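Long-range contact in spore germination protein B3 (Bacillus subtilis subsp. subtilis, PDB 3N54), which takes part in the germination response of spores to the mixture of L-asparagine, glucose, fructose and potassium ions: residues D97-A109 with I146-Y158. Numbering follows the deposited sequence.
With SO4 (sulfate ion), chain D.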
loop_
_atom_site.group_PDB
_atom_site.type_symbol
_atom_site.label_atom_id
_atom_site.label_comp_id
_atom_site.label_asym_id
_atom_site.label_seq_id
_atom_site.Cartn_x
_atom_site.Cartn_y
_atom_site.Cartn_z
ATOM N N ASP A 97 4.812 15.432 -13.848
ATOM C CA ASP A 97 5.623 15.623 -12.645
ATOM C C ASP A 97 5.163 16.824 -11.819
ATOM O O ASP A 97 5.158 16.759 -10.585
ATOM C CB ASP A 97 7.111 15.776 -12.989
ATOM C CG ASP A 97 7.802 14.437 -13.258
ATOM O OD1 ASP A 97 9.037 14.380 -13.083
ATOM O OD2 ASP A 97 7.129 13.445 -13.627
ATOM N N ASP A 98 4.748 17.904 -12.482
ATOM C CA ASP A 98 4.332 19.100 -11.742
ATOM C C ASP A 98 2.919 19.021 -11.144
ATOM O O ASP A 98 2.484 19.963 -10.504
ATOM C CB ASP A 98 4.536 20.395 -12.565
ATOM C CG ASP A 98 3.689 20.460 -13.831
ATOM O OD1 ASP A 98 2.680 19.737 -13.958
ATOM O OD2 ASP A 98 4.039 21.276 -14.719
ATOM N N GLU A 99 2.212 17.909 -11.344
ATOM C CA GLU A 99 0.951 17.665 -10.631
ATOM C C GLU A 99 1.227 17.006 -9.272
ATOM O O GLU A 99 0.333 16.919 -8.425
ATOM C CB GLU A 99 0.012 16.756 -11.426
ATOM C CG GLU A 99 -0.372 17.257 -12.811
ATOM C CD GLU A 99 -1.220 16.246 -13.590
ATOM O OE1 GLU A 99 -0.775 15.783 -14.676
ATOM O OE2 GLU A 99 -2.329 15.894 -13.107
ATOM N N LEU A 100 2.454 16.530 -9.071
ATOM C CA LEU A 100 2.793 15.795 -7.857
ATOM C C LEU A 100 3.875 16.456 -7.034
ATOM O O LEU A 100 4.696 17.207 -7.543
ATOM C CB LEU A 100 3.251 14.379 -8.205
ATOM C CG LEU A 100 2.198 13.468 -8.824
ATOM C CD1 LEU A 100 2.839 12.188 -9.354
ATOM C CD2 LEU A 100 1.098 13.153 -7.825
ATOM N N ARG A 101 3.841 16.156 -5.743
ATOM C CA ARG A 101 4.842 16.582 -4.787
ATOM C C ARG A 101 5.349 15.352 -4.062
ATOM O O ARG A 101 4.671 14.320 -4.019
ATOM C CB ARG A 101 4.244 17.531 -3.761
ATOM C CG ARG A 101 3.831 18.860 -4.332
ATOM C CD ARG A 101 3.396 19.813 -3.236
ATOM N NE ARG A 101 3.279 21.181 -3.736
ATOM C CZ ARG A 101 4.306 22.016 -3.921
ATOM N NH1 ARG A 101 4.079 23.243 -4.378
ATOM N NH2 ARG A 101 5.559 21.638 -3.659
ATOM N N ARG A 102 6.538 15.477 -3.483
ATOM C CA ARG A 102 7.110 14.424 -2.660
ATOM C C ARG A 102 6.097 13.953 -1.614
ATOM O O ARG A 102 5.996 12.769 -1.351
ATOM C CB ARG A 102 8.379 14.935 -1.963
ATOM C CG ARG A 102 9.045 13.936 -1.022
ATOM C CD ARG A 102 10.165 14.606 -0.238
ATOM N NE ARG A 102 11.262 15.061 -1.100
ATOM C CZ ARG A 102 12.284 14.302 -1.503
ATOM N NH1 ARG A 102 12.371 13.022 -1.143
ATOM N NH2 ARG A 102 13.231 14.827 -2.275
ATOM N N SER A 103 5.342 14.892 -1.048
ATOM C CA SER A 103 4.378 14.599 0.009
ATOM C C SER A 103 2.965 14.168 -0.452
ATOM O O SER A 103 2.108 13.910 0.394
ATOM C CB SER A 103 4.249 15.826 0.912
ATOM O OG SER A 103 3.687 16.899 0.194
ATOM N N SER A 104 2.708 14.102 -1.757
ATOM C CA SER A 104 1.424 13.598 -2.248
ATOM C C SER A 104 1.250 12.153 -1.786
ATOM O O SER A 104 2.186 11.363 -1.882
ATOM C CB SER A 104 1.348 13.650 -3.773
ATOM O OG SER A 104 1.525 14.963 -4.261
ATOM N N TYR A 105 0.063 11.807 -1.297
ATOM C CA TYR A 105 -0.190 10.459 -0.791
ATOM C C TYR A 105 -0.571 9.495 -1.899
ATOM O O TYR A 105 -1.253 9.866 -2.849
ATOM C CB TYR A 105 -1.328 10.458 0.230
ATOM C CG TYR A 105 -1.076 11.254 1.483
ATOM C CD1 TYR A 105 -0.288 10.743 2.501
ATOM C CD2 TYR A 105 -1.660 12.500 1.669
ATOM C CE1 TYR A 105 -0.068 11.463 3.673
ATOM C CE2 TYR A 105 -1.446 13.229 2.829
ATOM C CZ TYR A 105 -0.646 12.708 3.826
ATOM O OH TYR A 105 -0.426 13.430 4.983
ATOM N N LEU A 106 -0.152 8.246 -1.747
ATOM C CA LEU A 106 -0.499 7.186 -2.674
ATOM C C LEU A 106 -1.216 6.089 -1.893
ATOM O O LEU A 106 -0.715 5.644 -0.857
ATOM C CB LEU A 106 0.749 6.631 -3.339
ATOM C CG LEU A 106 0.501 5.536 -4.376
ATOM C CD1 LEU A 106 -0.264 6.104 -5.562
ATOM C CD2 LEU A 106 1.819 4.882 -4.817
ATOM N N MET A 107 -2.379 5.660 -2.383
ATOM C CA MET A 107 -3.167 4.640 -1.706
ATOM C C MET A 107 -3.833 3.668 -2.658
ATOM O O MET A 107 -3.982 3.944 -3.848
ATOM C CB MET A 107 -4.237 5.283 -0.849
ATOM C CG MET A 107 -3.656 6.193 0.173
ATOM S SD MET A 107 -4.667 6.261 1.609
ATOM C CE MET A 107 -3.567 7.150 2.713
ATOM N N ALA A 108 -4.234 2.532 -2.091
ATOM C CA ALA A 108 -4.820 1.442 -2.840
ATOM C C ALA A 108 -6.280 1.273 -2.464
ATOM O O ALA A 108 -6.662 1.449 -1.308
ATOM C CB ALA A 108 -4.058 0.150 -2.569
ATOM N N ALA A 109 -7.099 0.952 -3.456
ATOM C CA ALA A 109 -8.498 0.663 -3.212
ATOM C C ALA A 109 -8.747 -0.809 -3.469
ATOM O O ALA A 109 -8.217 -1.381 -4.414
ATOM C CB ALA A 109 -9.387 1.503 -4.120
ATOM N N ILE A 146 -2.229 3.507 9.877
ATOM C CA ILE A 146 -0.884 3.876 9.412
ATOM C C ILE A 146 -0.277 2.881 8.417
ATOM O O ILE A 146 0.152 1.790 8.793
ATOM C CB ILE A 146 0.077 4.060 10.629
ATOM C CG1 ILE A 146 -0.364 5.252 11.492
ATOM C CG2 ILE A 146 1.526 4.251 10.173
ATOM C CD1 ILE A 146 0.498 5.497 12.718
ATOM N N MET A 147 -0.251 3.277 7.145
ATOM C CA MET A 147 0.417 2.511 6.087
ATOM C C MET A 147 0.922 3.405 4.939
ATOM O O MET A 147 0.385 3.356 3.827
ATOM C CB MET A 147 -0.501 1.410 5.527
ATOM C CG MET A 147 -0.348 0.049 6.154
ATOM S SD MET A 147 1.364 -0.485 6.161
ATOM C CE MET A 147 1.918 0.126 4.563
ATOM N N ILE A 148 1.924 4.251 5.184
ATOM C CA ILE A 148 2.504 4.528 6.492
ATOM C C ILE A 148 2.051 5.888 7.059
ATOM O O ILE A 148 2.273 6.149 8.242
ATOM C CB ILE A 148 4.075 4.432 6.443
ATOM C CG1 ILE A 148 4.702 4.705 7.822
ATOM C CG2 ILE A 148 4.659 5.384 5.397
ATOM C CD1 ILE A 148 6.123 4.166 7.984
ATOM N N PRO A 149 1.384 6.749 6.254
ATOM C CA PRO A 149 0.901 6.725 4.868
ATOM C C PRO A 149 2.013 6.837 3.820
ATOM O O PRO A 149 2.938 7.634 3.978
ATOM C CB PRO A 149 -0.005 7.956 4.798
ATOM C CG PRO A 149 0.587 8.888 5.759
ATOM C CD PRO A 149 1.065 8.040 6.893
ATOM N N LEU A 150 1.909 6.034 2.766
ATOM C CA LEU A 150 2.904 6.015 1.709
ATOM C C LEU A 150 2.800 7.282 0.874
ATOM O O LEU A 150 1.725 7.652 0.413
ATOM C CB LEU A 150 2.719 4.789 0.818
ATOM C CG LEU A 150 3.798 4.551 -0.242
ATOM C CD1 LEU A 150 5.158 4.349 0.409
ATOM C CD2 LEU A 150 3.437 3.361 -1.115
ATOM N N ARG A 151 3.927 7.953 0.701
ATOM C CA ARG A 151 3.986 9.144 -0.119
ATOM C C ARG A 151 4.708 8.821 -1.419
ATOM O O ARG A 151 5.533 7.913 -1.478
ATOM C CB ARG A 151 4.657 10.278 0.649
ATOM C CG ARG A 151 3.818 10.699 1.848
ATOM C CD ARG A 151 4.519 11.671 2.764
ATOM N NE ARG A 151 3.792 11.814 4.030
ATOM C CZ ARG A 151 2.840 12.715 4.284
ATOM N NH1 ARG A 151 2.449 13.593 3.361
ATOM N NH2 ARG A 151 2.266 12.736 5.484
ATOM N N ILE A 152 4.338 9.550 -2.464
ATOM C CA ILE A 152 4.914 9.417 -3.800
ATOM C C ILE A 152 6.440 9.369 -3.792
ATOM O O ILE A 152 7.033 8.588 -4.522
ATOM C CB ILE A 152 4.435 10.586 -4.707
ATOM C CG1 ILE A 152 3.040 10.284 -5.251
ATOM C CG2 ILE A 152 5.399 10.829 -5.857
ATOM C CD1 ILE A 152 2.990 9.094 -6.178
ATOM N N GLY A 153 7.060 10.205 -2.965
ATOM C CA GLY A 153 8.516 10.238 -2.842
ATOM C C GLY A 153 9.087 8.861 -2.572
ATOM O O GLY A 153 9.927 8.361 -3.335
ATOM N N ARG A 154 8.595 8.232 -1.510
ATOM C CA ARG A 154 9.057 6.908 -1.123
ATOM C C ARG A 154 8.642 5.811 -2.096
ATOM O O ARG A 154 9.474 4.988 -2.483
ATOM C CB ARG A 154 8.554 6.552 0.272
ATOM C CG ARG A 154 9.310 7.248 1.372
ATOM C CD ARG A 154 8.934 6.692 2.738
ATOM N NE ARG A 154 9.915 7.089 3.745
ATOM C CZ ARG A 154 10.908 6.323 4.197
ATOM N NH1 ARG A 154 11.738 6.812 5.114
ATOM N NH2 ARG A 154 11.078 5.073 3.757
ATOM N N ALA A 155 7.363 5.788 -2.469
ATOM C CA ALA A 155 6.844 4.733 -3.346
ATOM C C ALA A 155 7.644 4.656 -4.647
ATOM O O ALA A 155 8.022 3.577 -5.087
ATOM C CB ALA A 155 5.365 4.937 -3.634
ATOM N N SER A 156 7.928 5.805 -5.243
ATOM C CA SER A 156 8.692 5.830 -6.484
ATOM C C SER A 156 10.115 5.305 -6.284
ATOM O O SER A 156 10.630 4.580 -7.121
ATOM C CB SER A 156 8.753 7.235 -7.078
ATOM O OG SER A 156 9.336 7.157 -8.379
ATOM N N VAL A 157 10.747 5.676 -5.177
ATOM C CA VAL A 157 12.087 5.186 -4.885
ATOM C C VAL A 157 12.071 3.664 -4.651
ATOM O O VAL A 157 12.978 2.968 -5.105
ATOM C CB VAL A 157 12.730 5.953 -3.702
ATOM C CG1 VAL A 157 13.930 5.204 -3.150
ATOM C CG2 VAL A 157 13.140 7.363 -4.150
ATOM N N TYR A 158 11.031 3.151 -3.991
ATOM C CA TYR A 158 10.902 1.707 -3.786
ATOM C C TYR A 158 10.841 0.957 -5.120
ATOM O O TYR A 158 11.542 -0.028 -5.313
ATOM C CB TYR A 158 9.659 1.343 -2.963
ATOM C CG TYR A 158 9.628 1.820 -1.525
ATOM C CD1 TYR A 158 8.411 1.974 -0.867
ATOM C CD2 TYR A 158 10.797 2.125 -0.824
ATOM C CE1 TYR A 158 8.351 2.394 0.459
ATOM C CE2 TYR A 158 10.747 2.554 0.499
ATOM C CZ TYR A 158 9.518 2.684 1.134
ATOM O OH TYR A 158 9.459 3.101 2.442
HETATM S S SO4 D . 11.914 18.056 -3.172
HETATM O O1 SO4 D . 12.186 19.274 -2.407
HETATM O O2 SO4 D . 11.492 18.443 -4.517
HETATM O O3 SO4 D . 10.822 17.302 -2.554
HETATM O O4 SO4 D . 13.099 17.193 -3.220
HETATM O O HOH W 1 -0.444 4.177 1.441
#
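A single beta bridge, Tyr105 with Arg151, joins strand 105-109 to the residues leading into helix 152-160, whose first turn meets the type I turn Arg101-Ser104. Leu106 N donates to Leu150 O (2.9 Å), and Ile152 N gives a nearly straight bond (172°) to Ser104 O. Gly153 N reaches a lone pair of Arg102 O at 3.2 Å, so two amides lacking acceptors within their own helix are satisfied by the turn. Glycine suits this place, since a beta-carbon would probably collide with Arg102 CG as it lies here. The branched Ile152 packs CG1 on Ser104 CB (4.0 Å). Arg151, the N-cap residue, runs extended beside Tyr105, whose CE1 lies over one guanidinium face, the planes 45° apart; NH2 bonds weakly to Tyr105 OH (2.8 Å) and NH1 to Ser103 O (3.0 Å). A leucine in place of Arg151 would probably leave Tyr105 OH and Ser103 O without these donors and the ring less firmly held. Pro149 CG packs on Tyr105 CE1 at 3.4 Å. Leu106, with CG anti to its N (chi1 -178°), sends CD2 to Ala155 CB (3.7 Å). Three backbone bonds thus fix the alignment, Leu106 and Ala155 are buried, and the partly exposed arginine adds only weak polar bonds.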